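Long-range contacts in quinone oxidoreductase (Coxiella burnetii, PDB 3TQH), which binds NADPH and probably uses it to reduce quinones, as a member of the medium-chain dehydrogenase/reductase superfamily: residues 180-185 against 198-203; 10-15 against 65-70; 137-142 against 272-277. All coordinates share one frame; numbering follows the deposited sequence.

Interaction 1 of 3, residues 180-185 against 198-203; sequences VITTAS and EQCINY. With NDP (NADPH dihydro-nicotinamide-adenine-dinucleotide phosphate), chain B.
Ser185 and Tyr203 meet at the C-terminal ends of their strands and together hold the 2'-phosphate of NADPH. Tyr203 OH donates to phosphate oxygen O3X at 2.5 Å, and Ser185 OG reaches the same oxygen at 2.9 Å. The backbone N of Ser185 points almost straight (169°) at O1X, 2.6 Å away. Tyr203 also carries the adenine: NDP N1A stands 3.4 Å above the plane of the tyrosine ring, over its centre, while Ala184 CA lies at the ring's edge. With chi1 at 69°, Tyr203 CG sits between its own backbone N and carbonyl carbon, which turns the ring back along the strand end beside Ala184.

Behind the cofactor, the two strands run parallel with a ladder of backbone bonds: Thr182 N to Gln199 O (2.9 Å), Ile201 N to Thr182 O (2.8 Å) and Ala184 N to Ile201 O (3.1 Å). At the start of the pair Val180 O accepts from Glu198 N and, weakly, from Gln199 N. Side-chain packing follows on both faces. Ile181 CG2 meets Ile201 CD1 at 3.7 Å on the face that also bears Thr183, whereas Thr182 CG2 rests against Cys200 SG on the other, where Leu192 of helix 186-195 touches both residues. Thr183 OG1 faces the adenine C2A and is engaged by His159 and the Ala160 amide.

This is a beta-alpha-beta unit of the Rossmann fold, strand 199-202 forming the outermost strand on its side of the parallel sheet. Two hydroxyls and an amide converging on the 2'-phosphate are what a site for NADPH should offer, since NADH lacks that group; the grip is consistent with a preference for the phosphorylated cofactor.

Interaction 2 of 3, residues 10-15 against 65-70; sequences IQFDQF and NNLPSG
Leu67 CD1 sits over one face of the Phe15 ring, 4.2 Å from the centroid and only 11° off the normal, a CH-pi contact. The other branch of the same leucine, CD2, packs on Phe12 CE1 at 3.7 Å, and the two side chains cross. Phe15 CE1 in turn lies at the edge of the Phe12 ring, in its plane; farther round that edge comes Gly70 O, 3.6 Å from Phe12 CE2. Phe12 has CG between its backbone N and carbonyl carbon (chi1 64°), a rotation that brings ring atom CE2 within 3.7 Å of Ser69 CB.

The backbones are joined by a single antiparallel bridge, a hydrogen-bonded pair: Phe12 N to Ser69 O at 3.1 Å and Ser69 N to Phe12 O at 3.2 Å. Ser69 OG turns back onto Gly70 O. Pro68, preceded by a cis peptide bond, packs its CB against Asp13 OD1, and the Gln11 side chain crosses the proline at a slant, its NE2 coming nearest to CB.

The bridge thus ties the end of strand 6-12 to the loop that leads from helix 58-63 toward strand 74-82 of the GroES-like part of the chain. Leu21 of strand 21-27 packs on Phe12, and Lys22 of that strand makes a salt bridge with Asp13 OD2. Helix 58-63 adds Ala60 against Phe15 and Leu63 against Ser69.

Interaction 3 of 3, residues 137-142 against 272-277; sequences AGLTAL and IEELHY. With NDP (NADPH dihydro-nicotinamide-adenine-dinucleotide phosphate), chain B.
Leu139 and Leu142, one helical turn apart, straddle Glu274 where helices 135-147 and 272-283 pack nearly at right angles. The short axes cross at 107° and come within 9.9 Å of each other, an orthogonal helix pair within the medium-chain dehydrogenase/reductase fold.

The contact is apolar. Glu274 CB lies 3.8 Å from Leu139 CD2 and 3.8 Å from Leu142 CD2, so the methylene part of the glutamate fills the groove between the leucines. On one flank Leu139 CD2 also meets Leu275 CB at 4.2 Å; on the other, Leu142 CD2 approaches the Tyr277 ring obliquely. Leu142 CG is anti to its backbone N (chi1 -170°), which sends that CD2 methyl between Glu274 and Tyr277.

Polar contacts do not cross between the two segments. The extended Glu274 chain instead carries its carboxylate past the leucines, and OE1 accepts a hydrogen bond from Gln143 NE2, the next residue of the first helix.

Further partners show what the pair joins. Leu275 touches Ile120 of strand 119-121, and Ala141 leans on helix 164-175 of the Rossmann part. On a different side of helix 135-147 is the nicotinamide: Thr140 OG1, hydrogen-bonded to Thr136 O, sits 3.2 Å from NDP C4N, the carbon that gives up hydride in NADPH.

Interactions 1 and 3 both touch NADPH but at opposite ends of it, with their centres about 24 Å apart: 180-185 and 198-203 take the adenosine phosphate, while 137-142 borders the nicotinamide. Along the chain, interaction 1 is nested within the loop closed by interaction 3. Interaction 3 is the most buried, near the chain's centre, and purely apolar across its segments. Interactions 1 and 2 lie farther out, on opposite sides of that centre, and both rely on backbone hydrogen bonds: a continuous parallel ladder in interaction 1, one antiparallel bridge topped by aromatic packing in interaction 2, whose segments make no contact with the cofactor.

Interaction 1 of 3, residues 180-185 against 198-203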
loop_
_atom_site.group_PDB
_atom_site.type_symbol
_atom_site.label_atom_id
_atom_site.label_comp_id
_atom_site.label_asym_id
_atom_site.label_seq_id
_atom_site.Cartn_x
_atom_site.Cartn_y
_atom_site.Cartn_z
ATOM N N VAL A 180 17.473 -8.523 8.101
ATOM C CA VAL A 180 16.328 -8.657 7.206
ATOM C C VAL A 180 16.531 -9.814 6.234
ATOM O O VAL A 180 17.488 -9.825 5.456
ATOM C CB VAL A 180 16.056 -7.352 6.421
ATOM C CG1 VAL A 180 15.042 -7.584 5.298
ATOM C CG2 VAL A 180 15.547 -6.273 7.362
ATOM N N ILE A 181 15.623 -10.784 6.315
ATOM C CA ILE A 181 15.525 -11.884 5.366
ATOM C C ILE A 181 14.296 -11.595 4.520
ATOM O O ILE A 181 13.293 -11.095 5.035
ATOM C CB ILE A 181 15.323 -13.251 6.077
ATOM C CG1 ILE A 181 16.360 -13.457 7.187
ATOM C CG2 ILE A 181 15.395 -14.389 5.073
ATOM C CD1 ILE A 181 16.170 -14.751 7.996
ATOM N N THR A 182 14.349 -11.903 3.231
ATOM C CA THR A 182 13.184 -11.674 2.382
ATOM C C THR A 182 13.066 -12.711 1.286
ATOM O O THR A 182 14.033 -13.398 0.978
ATOM C CB THR A 182 13.213 -10.261 1.744
ATOM O OG1 THR A 182 11.985 -10.033 1.039
ATOM C CG2 THR A 182 14.391 -10.118 0.776
ATOM N N THR A 183 11.875 -12.806 0.701
ATOM C CA THR A 183 11.629 -13.704 -0.426
ATOM C C THR A 183 11.332 -12.914 -1.700
ATOM O O THR A 183 10.512 -11.998 -1.692
ATOM C CB THR A 183 10.472 -14.688 -0.137
ATOM O OG1 THR A 183 9.335 -13.970 0.353
ATOM C CG2 THR A 183 10.894 -15.723 0.898
ATOM N N ALA A 184 12.006 -13.281 -2.789
ATOM C CA ALA A 184 11.788 -12.660 -4.088
ATOM C C ALA A 184 12.354 -13.519 -5.226
ATOM O O ALA A 184 13.087 -14.476 -4.989
ATOM C CB ALA A 184 12.419 -11.292 -4.106
ATOM N N SER A 185 12.005 -13.167 -6.461
ATOM C CA SER A 185 12.628 -13.763 -7.651
ATOM C C SER A 185 14.127 -13.483 -7.685
ATOM O O SER A 185 14.589 -12.493 -7.124
ATOM C CB SER A 185 12.001 -13.196 -8.931
ATOM O OG SER A 185 10.637 -13.554 -9.020
ATOM N N GLU A 198 19.740 -8.739 4.071
ATOM C CA GLU A 198 20.944 -9.538 4.293
ATOM C C GLU A 198 20.873 -10.850 3.521
ATOM O O GLU A 198 21.886 -11.338 3.030
ATOM C CB GLU A 198 21.130 -9.843 5.778
ATOM C CG GLU A 198 22.546 -10.295 6.126
ATOM C CD GLU A 198 22.599 -11.185 7.350
ATOM O OE1 GLU A 198 22.037 -12.304 7.297
ATOM O OE2 GLU A 198 23.215 -10.770 8.356
ATOM N N GLN A 199 19.674 -11.420 3.442
ATOM C CA GLN A 199 19.440 -12.663 2.710
ATOM C C GLN A 199 18.200 -12.514 1.838
ATOM O O GLN A 199 17.146 -12.087 2.313
ATOM C CB GLN A 199 19.258 -13.828 3.687
ATOM C CG GLN A 199 19.039 -15.194 3.035
ATOM C CD GLN A 199 18.892 -16.315 4.057
ATOM O OE1 GLN A 199 18.692 -16.063 5.243
ATOM N NE2 GLN A 199 18.992 -17.557 3.597
ATOM N N CYS A 200 18.337 -12.863 0.563
ATOM C CA CYS A 200 17.207 -12.926 -0.352
ATOM C C CYS A 200 16.987 -14.362 -0.803
ATOM O O CYS A 200 17.791 -14.912 -1.549
ATOM C CB CYS A 200 17.470 -12.048 -1.560
ATOM S SG CYS A 200 17.701 -10.360 -1.112
ATOM N N ILE A 201 15.894 -14.957 -0.349
ATOM C CA ILE A 201 15.577 -16.345 -0.674
ATOM C C ILE A 201 14.819 -16.417 -1.999
ATOM O O ILE A 201 13.789 -15.764 -2.165
ATOM C CB ILE A 201 14.718 -16.999 0.430
ATOM C CG1 ILE A 201 15.416 -16.879 1.793
ATOM C CG2 ILE A 201 14.441 -18.461 0.090
ATOM C CD1 ILE A 201 14.584 -17.355 2.952
ATOM N N ASN A 202 15.341 -17.199 -2.938
ATOM C CA ASN A 202 14.650 -17.465 -4.193
ATOM C C ASN A 202 13.573 -18.502 -3.944
ATOM O O ASN A 202 13.854 -19.703 -3.909
ATOM C CB ASN A 202 15.622 -17.954 -5.271
ATOM C CG ASN A 202 14.937 -18.190 -6.607
ATOM O OD1 ASN A 202 13.710 -18.138 -6.710
ATOM N ND2 ASN A 202 15.727 -18.452 -7.639
ATOM N N TYR A 203 12.339 -18.031 -3.779
ATOM C CA TYR A 203 11.235 -18.897 -3.349
ATOM C C TYR A 203 10.709 -19.855 -4.423
ATOM O O TYR A 203 9.919 -20.744 -4.116
ATOM C CB TYR A 203 10.086 -18.068 -2.758
ATOM C CG TYR A 203 9.329 -17.214 -3.746
ATOM C CD1 TYR A 203 8.128 -17.657 -4.312
ATOM C CD2 TYR A 203 9.800 -15.956 -4.106
ATOM C CE1 TYR A 203 7.430 -16.864 -5.220
ATOM C CE2 TYR A 203 9.108 -15.161 -5.001
ATOM C CZ TYR A 203 7.931 -15.610 -5.554
ATOM O OH TYR A 203 7.262 -14.799 -6.439
HETATM P PA NDP B . 2.494 -5.952 -4.594
HETATM O O1A NDP B . 1.648 -6.304 -5.751
HETATM O O2A NDP B . 3.159 -4.649 -4.786
HETATM O O5B NDP B . 3.617 -7.079 -4.365
HETATM C C5B NDP B . 4.257 -7.648 -5.491
HETATM C C4B NDP B . 5.467 -8.454 -5.044
HETATM O O4B NDP B . 5.036 -9.695 -4.526
HETATM C C3B NDP B . 6.449 -8.779 -6.162
HETATM O O3B NDP B . 7.621 -8.007 -6.004
HETATM C C2B NDP B . 6.727 -10.273 -6.031
HETATM O O2B NDP B . 8.104 -10.576 -5.995
HETATM C C1B NDP B . 6.073 -10.631 -4.707
HETATM N N9A NDP B . 5.509 -11.988 -4.646
HETATM C C8A NDP B . 4.476 -12.489 -5.399
HETATM N N7A NDP B . 4.245 -13.762 -5.018
HETATM C C5A NDP B . 5.112 -14.081 -4.036
HETATM C C6A NDP B . 5.300 -15.249 -3.312
HETATM N N6A NDP B . 4.538 -16.302 -3.557
HETATM N N1A NDP B . 6.284 -15.303 -2.350
HETATM C C2A NDP B . 7.072 -14.187 -2.111
HETATM N N3A NDP B . 6.880 -13.018 -2.828
HETATM C C4A NDP B . 5.912 -12.972 -3.783
HETATM O O3 NDP B . 1.632 -5.978 -3.234
HETATM P PN NDP B . 1.744 -4.949 -1.994
HETATM O O1N NDP B . 1.144 -3.656 -2.386
HETATM O O2N NDP B . 3.085 -4.955 -1.391
HETATM O O5D NDP B . 0.732 -5.665 -0.972
HETATM C C5D NDP B . 0.895 -7.016 -0.586
HETATM C C4D NDP B . -0.400 -7.534 0.032
HETATM O O4D NDP B . -0.722 -6.786 1.189
HETATM C C3D NDP B . -1.569 -7.408 -0.933
HETATM O O3D NDP B . -2.321 -8.600 -0.918
HETATM C C2D NDP B . -2.363 -6.232 -0.405
HETATM O O2D NDP B . -3.743 -6.325 -0.707
HETATM C C1D NDP B . -2.049 -6.290 1.093
HETATM N N1N NDP B . -2.163 -5.000 1.813
HETATM C C2N NDP B . -2.906 -4.978 2.967
HETATM C C3N NDP B . -3.124 -3.806 3.687
HETATM C C7N NDP B . -3.938 -3.799 4.948
HETATM O O7N NDP B . -4.131 -2.574 5.621
HETATM N N7N NDP B . -4.468 -4.935 5.399
HETATM C C4N NDP B . -2.519 -2.533 3.167
HETATM C C5N NDP B . -1.711 -2.625 1.912
HETATM C C6N NDP B . -1.572 -3.867 1.299
HETATM P P2B NDP B . 8.830 -11.313 -7.230
HETATM O O1X NDP B . 10.321 -11.227 -7.019
HETATM O O2X NDP B . 8.479 -10.623 -8.526
HETATM O O3X NDP B . 8.437 -12.763 -7.319
#

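Interaction 2 of 3, residues 10-15 against 65-70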
loop_
_atom_site.group_PDB
_atom_site.type_symbol
_atom_site.label_atom_id
_atom_site.label_comp_id
_atom_site.label_asym_id
_atom_site.label_seq_id
_atom_site.Cartn_x
_atom_site.Cartn_y
_atom_site.Cartn_z
ATOM N N ILE A 10 -11.803 7.055 -13.852
ATOM C CA ILE A 10 -11.919 5.636 -14.173
ATOM C C ILE A 10 -13.047 5.047 -13.341
ATOM O O ILE A 10 -13.074 5.204 -12.128
ATOM C CB ILE A 10 -10.613 4.858 -13.888
ATOM C CG1 ILE A 10 -9.504 5.281 -14.866
ATOM C CG2 ILE A 10 -10.850 3.345 -13.982
ATOM C CD1 ILE A 10 -9.749 4.880 -16.304
ATOM N N GLN A 11 -13.991 4.387 -13.998
ATOM C CA GLN A 11 -15.041 3.669 -13.291
ATOM C C GLN A 11 -15.162 2.266 -13.832
ATOM O O GLN A 11 -14.617 1.957 -14.886
ATOM C CB GLN A 11 -16.375 4.403 -13.412
ATOM C CG GLN A 11 -16.500 5.549 -12.421
ATOM C CD GLN A 11 -17.750 6.384 -12.601
ATOM O OE1 GLN A 11 -17.887 7.423 -11.966
ATOM N NE2 GLN A 11 -18.663 5.946 -13.467
ATOM N N PHE A 12 -15.852 1.414 -13.087
ATOM C CA PHE A 12 -16.252 0.107 -13.584
ATOM C C PHE A 12 -17.724 -0.103 -13.243
ATOM O O PHE A 12 -18.182 0.314 -12.183
ATOM C CB PHE A 12 -15.344 -1.010 -13.034
ATOM C CG PHE A 12 -15.407 -1.197 -11.532
ATOM C CD1 PHE A 12 -16.050 -2.299 -10.984
ATOM C CD2 PHE A 12 -14.791 -0.298 -10.671
ATOM C CE1 PHE A 12 -16.105 -2.489 -9.603
ATOM C CE2 PHE A 12 -14.846 -0.475 -9.290
ATOM C CZ PHE A 12 -15.504 -1.574 -8.757
ATOM N N ASP A 13 -18.456 -0.724 -14.165
ATOM C CA ASP A 13 -19.890 -0.962 -14.022
ATOM C C ASP A 13 -20.191 -2.352 -13.469
ATOM O O ASP A 13 -21.281 -2.602 -12.964
ATOM C CB ASP A 13 -20.582 -0.804 -15.380
ATOM C CG ASP A 13 -20.478 0.608 -15.931
ATOM O OD1 ASP A 13 -19.628 1.382 -15.434
ATOM O OD2 ASP A 13 -21.246 0.948 -16.861
ATOM N N GLN A 14 -19.227 -3.258 -13.578
ATOM C CA GLN A 14 -19.414 -4.637 -13.151
ATOM C C GLN A 14 -18.096 -5.199 -12.660
ATOM O O GLN A 14 -17.028 -4.760 -13.096
ATOM C CB GLN A 14 -19.940 -5.489 -14.315
ATOM C CG GLN A 14 -19.088 -5.395 -15.586
ATOM C CD GLN A 14 -19.710 -6.107 -16.777
ATOM O OE1 GLN A 14 -19.867 -7.327 -16.779
ATOM N NE2 GLN A 14 -20.053 -5.341 -17.805
ATOM N N PHE A 15 -18.169 -6.168 -11.755
ATOM C CA PHE A 15 -16.975 -6.865 -11.299
ATOM C C PHE A 15 -16.496 -7.775 -12.416
ATOM O O PHE A 15 -17.287 -8.494 -13.022
ATOM C CB PHE A 15 -17.258 -7.703 -10.053
ATOM C CG PHE A 15 -17.735 -6.904 -8.875
ATOM C CD1 PHE A 15 -16.925 -5.936 -8.304
ATOM C CD2 PHE A 15 -18.990 -7.135 -8.326
ATOM C CE1 PHE A 15 -17.356 -5.202 -7.213
ATOM C CE2 PHE A 15 -19.430 -6.402 -7.232
ATOM C CZ PHE A 15 -18.609 -5.433 -6.676
ATOM N N ASN A 65 -24.160 -3.477 -4.707
ATOM C CA ASN A 65 -25.396 -2.870 -5.203
ATOM C C ASN A 65 -25.253 -1.366 -5.461
ATOM O O ASN A 65 -26.251 -0.658 -5.567
ATOM C CB ASN A 65 -26.545 -3.140 -4.215
ATOM C CG ASN A 65 -27.212 -4.492 -4.440
ATOM O OD1 ASN A 65 -27.012 -5.438 -3.671
ATOM N ND2 ASN A 65 -28.015 -4.586 -5.498
ATOM N N ASN A 66 -24.019 -0.887 -5.591
ATOM C CA ASN A 66 -23.753 0.552 -5.689
ATOM C C ASN A 66 -22.814 0.948 -6.837
ATOM O O ASN A 66 -22.193 2.010 -6.797
ATOM C CB ASN A 66 -23.201 1.066 -4.351
ATOM C CG ASN A 66 -24.250 1.075 -3.249
ATOM O OD1 ASN A 66 -24.554 0.039 -2.648
ATOM N ND2 ASN A 66 -24.810 2.250 -2.980
ATOM N N LEU A 67 -22.725 0.104 -7.862
ATOM C CA LEU A 67 -21.917 0.404 -9.037
ATOM C C LEU A 67 -22.697 1.316 -9.990
ATOM O O LEU A 67 -23.925 1.350 -9.943
ATOM C CB LEU A 67 -21.501 -0.891 -9.750
ATOM C CG LEU A 67 -20.666 -1.886 -8.937
ATOM C CD1 LEU A 67 -20.323 -3.106 -9.780
ATOM C CD2 LEU A 67 -19.400 -1.235 -8.391
ATOM N N PRO A 68 -21.993 2.056 -10.867
ATOM C CA PRO A 68 -20.543 2.085 -11.064
ATOM C C PRO A 68 -19.768 2.735 -9.923
ATOM O O PRO A 68 -20.291 3.599 -9.219
ATOM C CB PRO A 68 -20.380 2.912 -12.346
ATOM C CG PRO A 68 -21.565 3.760 -12.392
ATOM C CD PRO A 68 -22.679 2.931 -11.833
ATOM N N SER A 69 -18.518 2.319 -9.769
ATOM C CA SER A 69 -17.648 2.823 -8.719
ATOM C C SER A 69 -16.321 3.279 -9.301
ATOM O O SER A 69 -15.850 2.727 -10.294
ATOM C CB SER A 69 -17.395 1.721 -7.686
ATOM O OG SER A 69 -16.414 2.102 -6.740
ATOM N N GLY A 70 -15.730 4.293 -8.678
ATOM C CA GLY A 70 -14.342 4.649 -8.938
ATOM C C GLY A 70 -13.397 3.651 -8.283
ATOM O O GLY A 70 -13.833 2.636 -7.742
#

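Interaction 3 of 3, residues 137-142 against 272-277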
loop_
_atom_site.group_PDB
_atom_site.type_symbol
_atom_site.label_atom_id
_atom_site.label_comp_id
_atom_site.label_asym_id
_atom_site.label_seq_id
_atom_site.Cartn_x
_atom_site.Cartn_y
_atom_site.Cartn_z
ATOM N N ALA A 137 1.271 2.137 0.968
ATOM C CA ALA A 137 2.428 1.233 1.062
ATOM C C ALA A 137 3.294 1.544 2.270
ATOM O O ALA A 137 3.663 0.646 3.023
ATOM C CB ALA A 137 3.267 1.298 -0.207
ATOM N N GLY A 138 3.601 2.823 2.453
ATOM C CA GLY A 138 4.461 3.268 3.544
ATOM C C GLY A 138 3.851 3.098 4.918
ATOM O O GLY A 138 4.520 2.630 5.844
ATOM N N LEU A 139 2.592 3.496 5.067
ATOM C CA LEU A 139 1.920 3.379 6.357
ATOM C C LEU A 139 1.750 1.915 6.731
ATOM O O LEU A 139 1.834 1.565 7.907
ATOM C CB LEU A 139 0.562 4.087 6.361
ATOM C CG LEU A 139 0.577 5.619 6.375
ATOM C CD1 LEU A 139 -0.818 6.181 6.065
ATOM C CD2 LEU A 139 1.106 6.163 7.708
ATOM N N THR A 140 1.521 1.057 5.739
ATOM C CA THR A 140 1.384 -0.368 6.001
ATOM C C THR A 140 2.719 -0.970 6.445
ATOM O O THR A 140 2.791 -1.661 7.463
ATOM C CB THR A 140 0.851 -1.128 4.782
ATOM O OG1 THR A 140 -0.352 -0.504 4.319
ATOM C CG2 THR A 140 0.556 -2.567 5.151
ATOM N N ALA A 141 3.775 -0.697 5.690
ATOM C CA ALA A 141 5.108 -1.170 6.048
ATOM C C ALA A 141 5.432 -0.806 7.495
ATOM O O ALA A 141 5.808 -1.666 8.282
ATOM C CB ALA A 141 6.143 -0.585 5.103
ATOM N N LEU A 142 5.249 0.463 7.850
ATOM C CA LEU A 142 5.621 0.955 9.178
ATOM C C LEU A 142 4.787 0.320 10.288
ATOM O O LEU A 142 5.321 -0.154 11.293
ATOM C CB LEU A 142 5.474 2.478 9.232
ATOM C CG LEU A 142 6.041 3.214 10.446
ATOM C CD1 LEU A 142 7.520 2.856 10.687
ATOM C CD2 LEU A 142 5.864 4.721 10.269
ATOM N N ILE A 272 -1.274 10.884 10.748
ATOM C CA ILE A 272 -0.649 12.141 10.343
ATOM C C ILE A 272 0.841 12.191 10.705
ATOM O O ILE A 272 1.673 12.559 9.875
ATOM C CB ILE A 272 -1.395 13.345 10.964
ATOM C CG1 ILE A 272 -2.796 13.464 10.345
ATOM C CG2 ILE A 272 -0.615 14.632 10.753
ATOM C CD1 ILE A 272 -3.675 14.516 10.979
ATOM N N GLU A 273 1.169 11.796 11.935
ATOM C CA GLU A 273 2.546 11.853 12.436
ATOM C C GLU A 273 3.477 10.877 11.702
ATOM O O GLU A 273 4.616 11.225 11.390
ATOM C CB GLU A 273 2.586 11.590 13.947
ATOM C CG GLU A 273 2.046 12.740 14.823
ATOM C CD GLU A 273 0.516 12.902 14.796
ATOM O OE1 GLU A 273 -0.208 11.939 14.427
ATOM O OE2 GLU A 273 0.038 14.006 15.151
ATOM N N GLU A 274 2.986 9.671 11.421
ATOM C CA GLU A 274 3.773 8.666 10.701
ATOM C C GLU A 274 4.009 9.032 9.236
ATOM O O GLU A 274 5.110 8.860 8.728
ATOM C CB GLU A 274 3.111 7.288 10.783
ATOM C CG GLU A 274 3.090 6.708 12.189
ATOM C CD GLU A 274 2.405 5.352 12.268
ATOM O OE1 GLU A 274 1.678 4.985 11.321
ATOM O OE2 GLU A 274 2.597 4.655 13.289
ATOM N N LEU A 275 2.979 9.531 8.560
ATOM C CA LEU A 275 3.105 9.934 7.167
ATOM C C LEU A 275 4.023 11.157 7.013
ATOM O O LEU A 275 4.809 11.219 6.073
ATOM C CB LEU A 275 1.727 10.199 6.551
ATOM C CG LEU A 275 1.685 10.383 5.026
ATOM C CD1 LEU A 275 2.287 9.194 4.297
ATOM C CD2 LEU A 275 0.259 10.630 4.570
ATOM N N HIS A 276 3.911 12.118 7.929
ATOM C CA HIS A 276 4.878 13.220 8.047
ATOM C C HIS A 276 6.298 12.662 8.109
ATOM O O HIS A 276 7.203 13.135 7.408
ATOM C CB HIS A 276 4.643 14.029 9.337
ATOM C CG HIS A 276 3.745 15.220 9.177
ATOM N ND1 HIS A 276 3.973 16.212 8.247
ATOM C CD2 HIS A 276 2.654 15.612 9.881
ATOM C CE1 HIS A 276 3.042 17.145 8.361
ATOM N NE2 HIS A 276 2.232 16.807 9.347
ATOM N N TYR A 277 6.471 11.655 8.965
ATOM C CA TYR A 277 7.761 11.003 9.186
ATOM C C TYR A 277 8.263 10.306 7.921
ATOM O O TYR A 277 9.394 10.533 7.496
ATOM C CB TYR A 277 7.652 10.012 10.357
ATOM C CG TYR A 277 8.869 9.148 10.569
ATOM C CD1 TYR A 277 10.032 9.675 11.125
ATOM C CD2 TYR A 277 8.855 7.802 10.232
ATOM C CE1 TYR A 277 11.152 8.885 11.327
ATOM C CE2 TYR A 277 9.976 7.001 10.433
ATOM C CZ TYR A 277 11.118 7.553 10.978
ATOM O OH TYR A 277 12.225 6.767 11.175
HETATM P PA NDP B . 2.494 -5.952 -4.594
HETATM O O1A NDP B . 1.648 -6.304 -5.751
HETATM O O2A NDP B . 3.159 -4.649 -4.786
HETATM O O5B NDP B . 3.617 -7.079 -4.365
HETATM C C5B NDP B . 4.257 -7.648 -5.491
HETATM C C4B NDP B . 5.467 -8.454 -5.044
HETATM O O4B NDP B . 5.036 -9.695 -4.526
HETATM C C3B NDP B . 6.449 -8.779 -6.162
HETATM O O3B NDP B . 7.621 -8.007 -6.004
HETATM C C2B NDP B . 6.727 -10.273 -6.031
HETATM O O2B NDP B . 8.104 -10.576 -5.995
HETATM C C1B NDP B . 6.073 -10.631 -4.707
HETATM N N9A NDP B . 5.509 -11.988 -4.646
HETATM C C8A NDP B . 4.476 -12.489 -5.399
HETATM N N7A NDP B . 4.245 -13.762 -5.018
HETATM C C5A NDP B . 5.112 -14.081 -4.036
HETATM C C6A NDP B . 5.300 -15.249 -3.312
HETATM N N6A NDP B . 4.538 -16.302 -3.557
HETATM N N1A NDP B . 6.284 -15.303 -2.350
HETATM C C2A NDP B . 7.072 -14.187 -2.111
HETATM N N3A NDP B . 6.880 -13.018 -2.828
HETATM C C4A NDP B . 5.912 -12.972 -3.783
HETATM O O3 NDP B . 1.632 -5.978 -3.234
HETATM P PN NDP B . 1.744 -4.949 -1.994
HETATM O O1N NDP B . 1.144 -3.656 -2.386
HETATM O O2N NDP B . 3.085 -4.955 -1.391
HETATM O O5D NDP B . 0.732 -5.665 -0.972
HETATM C C5D NDP B . 0.895 -7.016 -0.586
HETATM C C4D NDP B . -0.400 -7.534 0.032
HETATM O O4D NDP B . -0.722 -6.786 1.189
HETATM C C3D NDP B . -1.569 -7.408 -0.933
HETATM O O3D NDP B . -2.321 -8.600 -0.918
HETATM C C2D NDP B . -2.363 -6.232 -0.405
HETATM O O2D NDP B . -3.743 -6.325 -0.707
HETATM C C1D NDP B . -2.049 -6.290 1.093
HETATM N N1N NDP B . -2.163 -5.000 1.813
HETATM C C2N NDP B . -2.906 -4.978 2.967
HETATM C C3N NDP B . -3.124 -3.806 3.687
HETATM C C7N NDP B . -3.938 -3.799 4.948
HETATM O O7N NDP B . -4.131 -2.574 5.621
HETATM N N7N NDP B . -4.468 -4.935 5.399
HETATM C C4N NDP B . -2.519 -2.533 3.167
HETATM C C5N NDP B . -1.711 -2.625 1.912
HETATM C C6N NDP B . -1.572 -3.867 1.299
HETATM P P2B NDP B . 8.830 -11.313 -7.230
HETATM O O1X NDP B . 10.321 -11.227 -7.019
HETATM O O2X NDP B . 8.479 -10.623 -8.526
HETATM O O3X NDP B . 8.437 -12.763 -7.319
#